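2-c-methyl-d-erythritol 4-phosphate cytidylyltransferase (Streptococcus pneumoniae, PDB 2VSH) catalyses transfer of the cytidylyl group of CTP to D-ribitol 5-phosphate, giving the CDP-ribitol needed for teichoic acid precursors. Local coordinates at residues I108-D113 and Q169-F174; S114-I119 and N217-T222. One frame throughout, in Å; residues are numbered along the deposited sequence.

In the fold
In this GT-A-type cytidylyltransferase, interaction 1 joins the neighbouring strands 108-113 and 165-175 of the mixed central sheet, about 4 Å, centre to centre, from the centre of the molecule. Interaction 2, with its centre about 14 Å from that of the first, lies beyond the C-terminal end of strand 108-113 and joins the loop leaving that strand to the loop leading into the C-terminal helix 223-232. The segments alternate, 108-113, 114-119, 169-174, 217-222, so the two contacts cross along the sequence. N217 ND2 lies 2.8 Å from T170 O, a probable hydrogen bond between them. Together they connect the central sheet with the C-terminal segment beside S114 and R86, which probably bind CTP.

Interaction 1: I108-D113 and Q169-F174; sequences IVVTHD and QTPQTF
V109 and T111 pair with F174 and Q172 as the hydrogen-bonded pairs of two antiparallel strands, and V110 faces T173 in the non-hydrogen-bonded pair between them. The backbone bonds are complete: V109 N reaches F174 O at 2.9 Å and Q172 N reaches T111 O at the same length, with the return bonds F174 N to V109 O and T111 N to Q172 O. Q172 O accepts a second hydrogen bond, from T111 OG1 at 2.6 Å, with chi1 at 71° placing the hydroxyl between the backbone N and the carbonyl carbon.

Apolar contacts divide between the two faces. On one, V109 CG1 meets F174 CE1 at 3.5 Å and T111 CG2 approaches CZ of the same ring, whose neighbours include F179 and F201. On the other, V110 CG1 touches P171 CB and the T173 hydroxyl, which is bonded to N127 on helix 121-133.

The chain turns a corner at T170, and the peptide bond from there to P171 is cis. There D113 N donates to T170 OG1 over 3.0 Å, nearly straight (168°), while the D113 carboxylate makes salt bridges to R86 and R116. The T170 hydroxyl thus extends the pairing to an aspartate linked to a probably CTP-binding arginine.

Interaction 2: S114-I119 and N217-T222; sequences SVRPFI and NLKITT
N217 opens a loop-to-loop contact at the carboxyl end of strand 108-113, the side of this Rossmann-like GT-A fold on which the residues that probably bind CTP gather; S114, one of them, begins the partner loop. The carbonyl of N217 receives R116 NH1 at 2.8 Å, almost in line with the C=O bond and close to the guanidinium plane, though the hydrogen bond is bent at the hydrogen (133°). The N217 side chain, with CG anti to the backbone N (chi1 -172°), lays OD1 against CB and CD of R116, while its amide nitrogen serves T170 and Q169.

L218 follows with its CB against F118 CD2. A bridging water donates to L218 O and N217 OD1 and accepts from F118 N, tying three polar groups across the contact.

K219 then places CB 3.7 Å above the centre of the R116 guanidinium, covering one face, as its extended chain runs on past V115 CG2. A second water accepts from both R116 NH2 and K219 NZ, bridging the two cations beside the D113 carboxylate, with which the lysine makes only a long, weak ion pair.

I220 closes the contact. Its N donates to V115 O at 2.8 Å, and I220 CD1 lies against the pyrrolidine ring of P117, 3.6 Å from CG.

Interaction 1: I108-D113 and Q169-F174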
ATOM      1  N   ILE A 108      -7.262  21.467  20.722  1.00 22.05           N
ATOM      2  CA  ILE A 108      -7.094  20.491  19.648  1.00 21.41           C
ATOM      3  C   ILE A 108      -5.663  19.914  19.635  1.00 20.58           C
ATOM      4  O   ILE A 108      -4.712  20.607  20.000  1.00 20.93           O
ATOM      5  CB  ILE A 108      -7.436  21.166  18.290  1.00 22.34           C
ATOM      6  CG1 ILE A 108      -8.951  21.242  18.093  1.00 24.04           C
ATOM      7  CG2 ILE A 108      -6.798  20.429  17.112  1.00 20.49           C
ATOM      8  CD1 ILE A 108      -9.365  22.348  17.125  1.00 28.81           C
ATOM      9  N   VAL A 109      -5.515  18.641  19.258  1.00 18.99           N
ATOM     10  CA  VAL A 109      -4.200  18.061  19.022  1.00 18.68           C
ATOM     11  C   VAL A 109      -4.104  17.586  17.576  1.00 18.15           C
ATOM     12  O   VAL A 109      -4.996  16.890  17.084  1.00 19.44           O
ATOM     13  CB  VAL A 109      -3.812  16.921  20.036  1.00 18.10           C
ATOM     14  CG1 VAL A 109      -4.740  15.693  19.928  1.00 18.60           C
ATOM     15  CG2 VAL A 109      -2.350  16.495  19.859  1.00 17.40           C
ATOM     16  N   VAL A 110      -3.044  18.010  16.900  1.00 17.57           N
ATOM     17  CA  VAL A 110      -2.702  17.501  15.572  1.00 16.96           C
ATOM     18  C   VAL A 110      -1.707  16.355  15.762  1.00 16.59           C
ATOM     19  O   VAL A 110      -0.516  16.596  15.978  1.00 16.85           O
ATOM     20  CB  VAL A 110      -2.110  18.626  14.650  1.00 16.64           C
ATOM     21  CG1 VAL A 110      -1.770  18.081  13.248  1.00 17.85           C
ATOM     22  CG2 VAL A 110      -3.080  19.803  14.504  1.00 18.62           C
ATOM     23  N   THR A 111      -2.198  15.109  15.707  1.00 16.83           N
ATOM     24  CA  THR A 111      -1.358  13.928  15.886  1.00 16.38           C
ATOM     25  C   THR A 111      -0.713  13.489  14.573  1.00 16.52           C
ATOM     26  O   THR A 111      -1.334  13.562  13.513  1.00 16.44           O
ATOM     27  CB  THR A 111      -2.110  12.712  16.534  1.00 17.74           C
ATOM     28  OG1 THR A 111      -3.047  12.153  15.600  1.00 16.64           O
ATOM     29  CG2 THR A 111      -2.825  13.121  17.831  1.00 17.24           C
ATOM     30  N   HIS A 112       0.548  13.044  14.647  1.00 15.82           N
ATOM     31  CA  HIS A 112       1.315  12.756  13.440  1.00 15.82           C
ATOM     32  C   HIS A 112       2.458  11.788  13.749  1.00 16.13           C
ATOM     33  O   HIS A 112       3.110  11.909  14.791  1.00 16.76           O
ATOM     34  CB  HIS A 112       1.864  14.071  12.837  1.00 15.08           C
ATOM     35  CG  HIS A 112       2.541  13.896  11.513  1.00 15.41           C
ATOM     36  ND1 HIS A 112       1.856  13.543  10.368  1.00 16.05           N
ATOM     37  CD2 HIS A 112       3.845  14.008  11.154  1.00 14.74           C
ATOM     38  CE1 HIS A 112       2.708  13.465   9.357  1.00 15.92           C
ATOM     39  NE2 HIS A 112       3.923  13.726   9.810  1.00 15.46           N
ATOM     40  N   ASP A 113       2.689  10.836  12.848  1.00 16.52           N
ATOM     41  CA  ASP A 113       3.788   9.860  12.971  1.00 17.25           C
ATOM     42  C   ASP A 113       5.143  10.553  12.944  1.00 16.96           C
ATOM     43  O   ASP A 113       5.384  11.374  12.064  1.00 16.33           O
ATOM     44  CB  ASP A 113       3.770   8.891  11.784  1.00 17.44           C
ATOM     45  CG  ASP A 113       2.559   7.979  11.770  1.00 19.25           C
ATOM     46  OD1 ASP A 113       2.018   7.658  12.851  1.00 21.12           O
ATOM     47  OD2 ASP A 113       2.158   7.566  10.665  1.00 19.02           O
ATOM     48  N   GLN A 169      -3.202   8.264   6.051  1.00 18.90           N
ATOM     49  CA  GLN A 169      -1.917   8.807   6.442  1.00 19.27           C
ATOM     50  C   GLN A 169      -2.094   9.484   7.788  1.00 19.35           C
ATOM     51  O   GLN A 169      -3.081   9.244   8.468  1.00 20.12           O
ATOM     52  CB  GLN A 169      -1.412   9.806   5.400  1.00 19.56           C
ATOM     53  CG  GLN A 169      -1.339   9.265   3.968  1.00 19.94           C
ATOM     54  CD  GLN A 169      -0.715  10.274   2.998  1.00 21.50           C
ATOM     55  OE1 GLN A 169      -0.882  11.490   3.140  1.00 19.16           O
ATOM     56  NE2 GLN A 169       0.023   9.764   2.018  1.00 21.38           N
ATOM     57  N   THR A 170      -1.129  10.311   8.176  1.00 18.82           N
ATOM     58  CA  THR A 170      -1.333  11.267   9.257  1.00 18.58           C
ATOM     59  C   THR A 170      -0.929  12.649   8.716  1.00 18.49           C
ATOM     60  O   THR A 170      -0.226  12.711   7.712  1.00 19.18           O
ATOM     61  CB  THR A 170      -0.625  10.861  10.584  1.00 17.42           C
ATOM     62  OG1 THR A 170       0.793  11.061  10.504  1.00 18.36           O
ATOM     63  CG2 THR A 170      -0.949   9.404  10.981  1.00 18.70           C
ATOM     64  N   PRO A 171      -1.348  13.754   9.375  1.00 19.03           N
ATOM     65  CA  PRO A 171      -2.090  13.914  10.648  1.00 18.52           C
ATOM     66  C   PRO A 171      -3.484  13.297  10.815  1.00 18.42           C
ATOM     67  O   PRO A 171      -4.201  13.021   9.851  1.00 19.21           O
ATOM     68  CB  PRO A 171      -2.165  15.443  10.830  1.00 19.01           C
ATOM     69  CG  PRO A 171      -1.034  15.981  10.074  1.00 18.99           C
ATOM     70  CD  PRO A 171      -0.931  15.065   8.846  1.00 19.20           C
ATOM     71  N   GLN A 172      -3.822  13.074  12.079  1.00 17.97           N
ATOM     72  CA  GLN A 172      -5.169  12.812  12.530  1.00 18.58           C
ATOM     73  C   GLN A 172      -5.421  13.816  13.648  1.00 18.47           C
ATOM     74  O   GLN A 172      -4.658  13.888  14.621  1.00 17.41           O
ATOM     75  CB  GLN A 172      -5.303  11.370  13.021  1.00 18.28           C
ATOM     76  CG  GLN A 172      -4.965  10.350  11.954  1.00 18.47           C
ATOM     77  CD  GLN A 172      -5.162   8.897  12.382  1.00 19.37           C
ATOM     78  OE1 GLN A 172      -5.598   8.073  11.585  1.00 21.73           O
ATOM     79  NE2 GLN A 172      -4.825   8.578  13.627  1.00 19.64           N
ATOM     80  N   THR A 173      -6.482  14.602  13.494  1.00 19.25           N
ATOM     81  CA  THR A 173      -6.676  15.810  14.293  1.00 19.72           C
ATOM     82  C   THR A 173      -8.050  15.821  14.968  1.00 20.30           C
ATOM     83  O   THR A 173      -9.062  15.470  14.363  1.00 19.69           O
ATOM     84  CB  THR A 173      -6.477  17.074  13.403  1.00 20.58           C
ATOM     85  OG1 THR A 173      -5.157  17.033  12.846  1.00 20.45           O
ATOM     86  CG2 THR A 173      -6.661  18.376  14.197  1.00 20.37           C
ATOM     87  N   PHE A 174      -8.072  16.218  16.238  1.00 20.63           N
ATOM     88  CA  PHE A 174      -9.288  16.158  17.028  1.00 21.42           C
ATOM     89  C   PHE A 174      -9.134  16.906  18.355  1.00 21.76           C
ATOM     90  O   PHE A 174      -8.024  17.198  18.783  1.00 20.78           O
ATOM     91  CB  PHE A 174      -9.701  14.677  17.262  1.00 21.20           C
ATOM     92  CG  PHE A 174      -8.549  13.758  17.569  1.00 20.15           C
ATOM     93  CD1 PHE A 174      -7.899  13.815  18.797  1.00 21.07           C
ATOM     94  CD2 PHE A 174      -8.114  12.828  16.629  1.00 19.58           C
ATOM     95  CE1 PHE A 174      -6.821  12.968  19.067  1.00 20.36           C
ATOM     96  CE2 PHE A 174      -7.051  11.982  16.899  1.00 18.47           C
ATOM     97  CZ  PHE A 174      -6.401  12.057  18.120  1.00 19.34           C
TER

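Interaction 2: S114-I119 and N217-T222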
ATOM      1  N   SER A 114       6.050  10.170  13.846  1.00 17.25           N
ATOM      2  CA  SER A 114       7.426  10.699  13.823  1.00 17.06           C
ATOM      3  C   SER A 114       8.163  10.382  12.533  1.00 17.15           C
ATOM      4  O   SER A 114       9.016  11.159  12.111  1.00 17.10           O
ATOM      5  CB  SER A 114       8.249  10.166  14.991  1.00 17.10           C
ATOM      6  OG  SER A 114       8.363   8.765  14.876  1.00 18.36           O
ATOM      7  N   VAL A 115       7.842   9.234  11.928  1.00 17.53           N
ATOM      8  CA  VAL A 115       8.529   8.767  10.711  1.00 18.29           C
ATOM      9  C   VAL A 115       7.875   9.226   9.408  1.00 18.15           C
ATOM     10  O   VAL A 115       8.101   8.653   8.330  1.00 19.87           O
ATOM     11  CB  VAL A 115       8.707   7.240  10.699  1.00 19.15           C
ATOM     12  CG1 VAL A 115       9.753   6.819  11.739  1.00 18.29           C
ATOM     13  CG2 VAL A 115       7.337   6.522  10.897  1.00 18.77           C
ATOM     14  N   ARG A 116       7.079  10.274   9.514  1.00 17.63           N
ATOM     15  CA  ARG A 116       6.531  10.954   8.349  1.00 18.01           C
ATOM     16  C   ARG A 116       7.118  12.374   8.249  1.00 17.96           C
ATOM     17  O   ARG A 116       6.417  13.349   8.517  1.00 16.97           O
ATOM     18  CB  ARG A 116       5.012  10.998   8.411  1.00 17.32           C
ATOM     19  CG  ARG A 116       4.329   9.679   8.024  1.00 18.87           C
ATOM     20  CD  ARG A 116       2.830   9.876   7.881  1.00 17.45           C
ATOM     21  NE  ARG A 116       2.115   8.599   7.942  1.00 18.71           N
ATOM     22  CZ  ARG A 116       1.726   7.886   6.888  1.00 19.69           C
ATOM     23  NH1 ARG A 116       1.977   8.299   5.659  1.00 22.13           N
ATOM     24  NH2 ARG A 116       1.085   6.739   7.066  1.00 20.27           N
ATOM     25  N   PRO A 117       8.412  12.484   7.870  1.00 18.71           N
ATOM     26  CA  PRO A 117       9.067  13.808   7.866  1.00 19.25           C
ATOM     27  C   PRO A 117       8.653  14.743   6.721  1.00 20.48           C
ATOM     28  O   PRO A 117       9.043  15.927   6.738  1.00 21.19           O
ATOM     29  CB  PRO A 117      10.556  13.467   7.765  1.00 20.13           C
ATOM     30  CG  PRO A 117      10.603  12.144   7.081  1.00 20.08           C
ATOM     31  CD  PRO A 117       9.319  11.416   7.418  1.00 18.60           C
ATOM     32  N   PHE A 118       7.873  14.242   5.752  1.00 19.58           N
ATOM     33  CA  PHE A 118       7.553  15.049   4.563  1.00 19.95           C
ATOM     34  C   PHE A 118       6.194  15.735   4.634  1.00 19.80           C
ATOM     35  O   PHE A 118       5.670  16.201   3.616  1.00 20.45           O
ATOM     36  CB  PHE A 118       7.670  14.217   3.287  1.00 20.31           C
ATOM     37  CG  PHE A 118       9.026  13.604   3.108  1.00 20.99           C
ATOM     38  CD1 PHE A 118      10.137  14.405   2.843  1.00 22.61           C
ATOM     39  CD2 PHE A 118       9.198  12.230   3.212  1.00 21.14           C
ATOM     40  CE1 PHE A 118      11.415  13.835   2.697  1.00 24.72           C
ATOM     41  CE2 PHE A 118      10.472  11.651   3.057  1.00 20.84           C
ATOM     42  CZ  PHE A 118      11.568  12.458   2.792  1.00 23.34           C
ATOM     43  N   ILE A 119       5.643  15.809   5.843  1.00 18.96           N
ATOM     44  CA  ILE A 119       4.422  16.571   6.088  1.00 18.56           C
ATOM     45  C   ILE A 119       4.739  18.025   5.754  1.00 19.05           C
ATOM     46  O   ILE A 119       5.876  18.470   5.918  1.00 18.75           O
ATOM     47  CB  ILE A 119       3.956  16.414   7.571  1.00 17.85           C
ATOM     48  CG1 ILE A 119       2.616  17.143   7.831  1.00 17.64           C
ATOM     49  CG2 ILE A 119       5.107  16.809   8.545  1.00 18.68           C
ATOM     50  CD1 ILE A 119       2.116  17.051   9.259  1.00 17.78           C
ATOM     51  N   ASN A 217       4.034  12.099   1.294  1.00 25.53           N
ATOM     52  CA  ASN A 217       3.933  11.970   2.774  1.00 24.85           C
ATOM     53  C   ASN A 217       4.258  10.527   3.235  1.00 24.86           C
ATOM     54  O   ASN A 217       3.502   9.900   3.990  1.00 24.22           O
ATOM     55  CB  ASN A 217       2.565  12.455   3.265  1.00 23.41           C
ATOM     56  CG  ASN A 217       2.448  12.545   4.798  1.00 23.81           C
ATOM     57  OD1 ASN A 217       3.433  12.678   5.524  1.00 20.93           O
ATOM     58  ND2 ASN A 217       1.211  12.519   5.278  1.00 24.02           N
ATOM     59  N   LEU A 218       5.418  10.044   2.776  1.00 26.11           N
ATOM     60  CA  LEU A 218       5.935   8.704   3.055  1.00 26.48           C
ATOM     61  C   LEU A 218       6.071   8.413   4.553  1.00 24.98           C
ATOM     62  O   LEU A 218       6.512   9.265   5.315  1.00 24.81           O
ATOM     63  CB  LEU A 218       7.308   8.529   2.359  1.00 27.74           C
ATOM     64  CG  LEU A 218       8.144   7.251   2.541  1.00 27.81           C
ATOM     65  CD1 LEU A 218       7.545   6.042   1.818  1.00 29.04           C
ATOM     66  CD2 LEU A 218       9.576   7.451   2.064  1.00 29.36           C
ATOM     67  N   LYS A 219       5.682   7.203   4.948  1.00 23.95           N
ATOM     68  CA  LYS A 219       5.954   6.677   6.270  1.00 22.26           C
ATOM     69  C   LYS A 219       7.228   5.829   6.186  1.00 22.37           C
ATOM     70  O   LYS A 219       7.282   4.863   5.428  1.00 22.67           O
ATOM     71  CB  LYS A 219       4.777   5.837   6.768  1.00 22.10           C
ATOM     72  CG  LYS A 219       4.897   5.441   8.221  1.00 22.32           C
ATOM     73  CD  LYS A 219       3.710   4.626   8.707  1.00 25.03           C
ATOM     74  CE  LYS A 219       3.671   4.659  10.222  1.00 24.49           C
ATOM     75  NZ  LYS A 219       2.708   3.673  10.747  1.00 26.47           N
ATOM     76  N   ILE A 220       8.261   6.210   6.932  1.00 21.08           N
ATOM     77  CA  ILE A 220       9.545   5.506   6.828  1.00 21.17           C
ATOM     78  C   ILE A 220       9.533   4.343   7.813  1.00 21.72           C
ATOM     79  O   ILE A 220       9.815   4.520   8.990  1.00 20.57           O
ATOM     80  CB  ILE A 220      10.765   6.448   7.038  1.00 20.73           C
ATOM     81  CG1 ILE A 220      10.708   7.613   6.046  1.00 20.07           C
ATOM     82  CG2 ILE A 220      12.079   5.666   6.889  1.00 21.10           C
ATOM     83  CD1 ILE A 220      11.616   8.791   6.387  1.00 21.43           C
ATOM     84  N   THR A 221       9.165   3.167   7.305  1.00 22.85           N
ATOM     85  CA  THR A 221       9.003   1.957   8.111  1.00 24.12           C
ATOM     86  C   THR A 221      10.111   0.948   7.815  1.00 24.87           C
ATOM     87  O   THR A 221      10.741   0.428   8.730  1.00 24.83           O
ATOM     88  CB  THR A 221       7.610   1.302   7.821  1.00 24.78           C
ATOM     89  OG1 THR A 221       6.584   2.137   8.367  1.00 24.98           O
ATOM     90  CG2 THR A 221       7.503  -0.078   8.437  1.00 25.56           C
ATOM     91  N   THR A 222      10.337   0.676   6.534  1.00 25.26           N
ATOM     92  CA  THR A 222      11.267  -0.349   6.122  1.00 27.13           C
ATOM     93  C   THR A 222      12.545   0.292   5.579  1.00 28.33           C
ATOM     94  O   THR A 222      12.578   1.492   5.303  1.00 28.15           O
ATOM     95  CB  THR A 222      10.661  -1.261   5.008  1.00 27.76           C
ATOM     96  OG1 THR A 222      10.547  -0.505   3.805  1.00 26.55           O
ATOM     97  CG2 THR A 222       9.283  -1.803   5.404  1.00 26.85           C
TER
HETATM   98  O   HOH W   1       0.517   5.840  10.121  1.00 15.77           O
HETATM   99  O   HOH W   2       6.222  11.983   5.404  1.00  6.25           O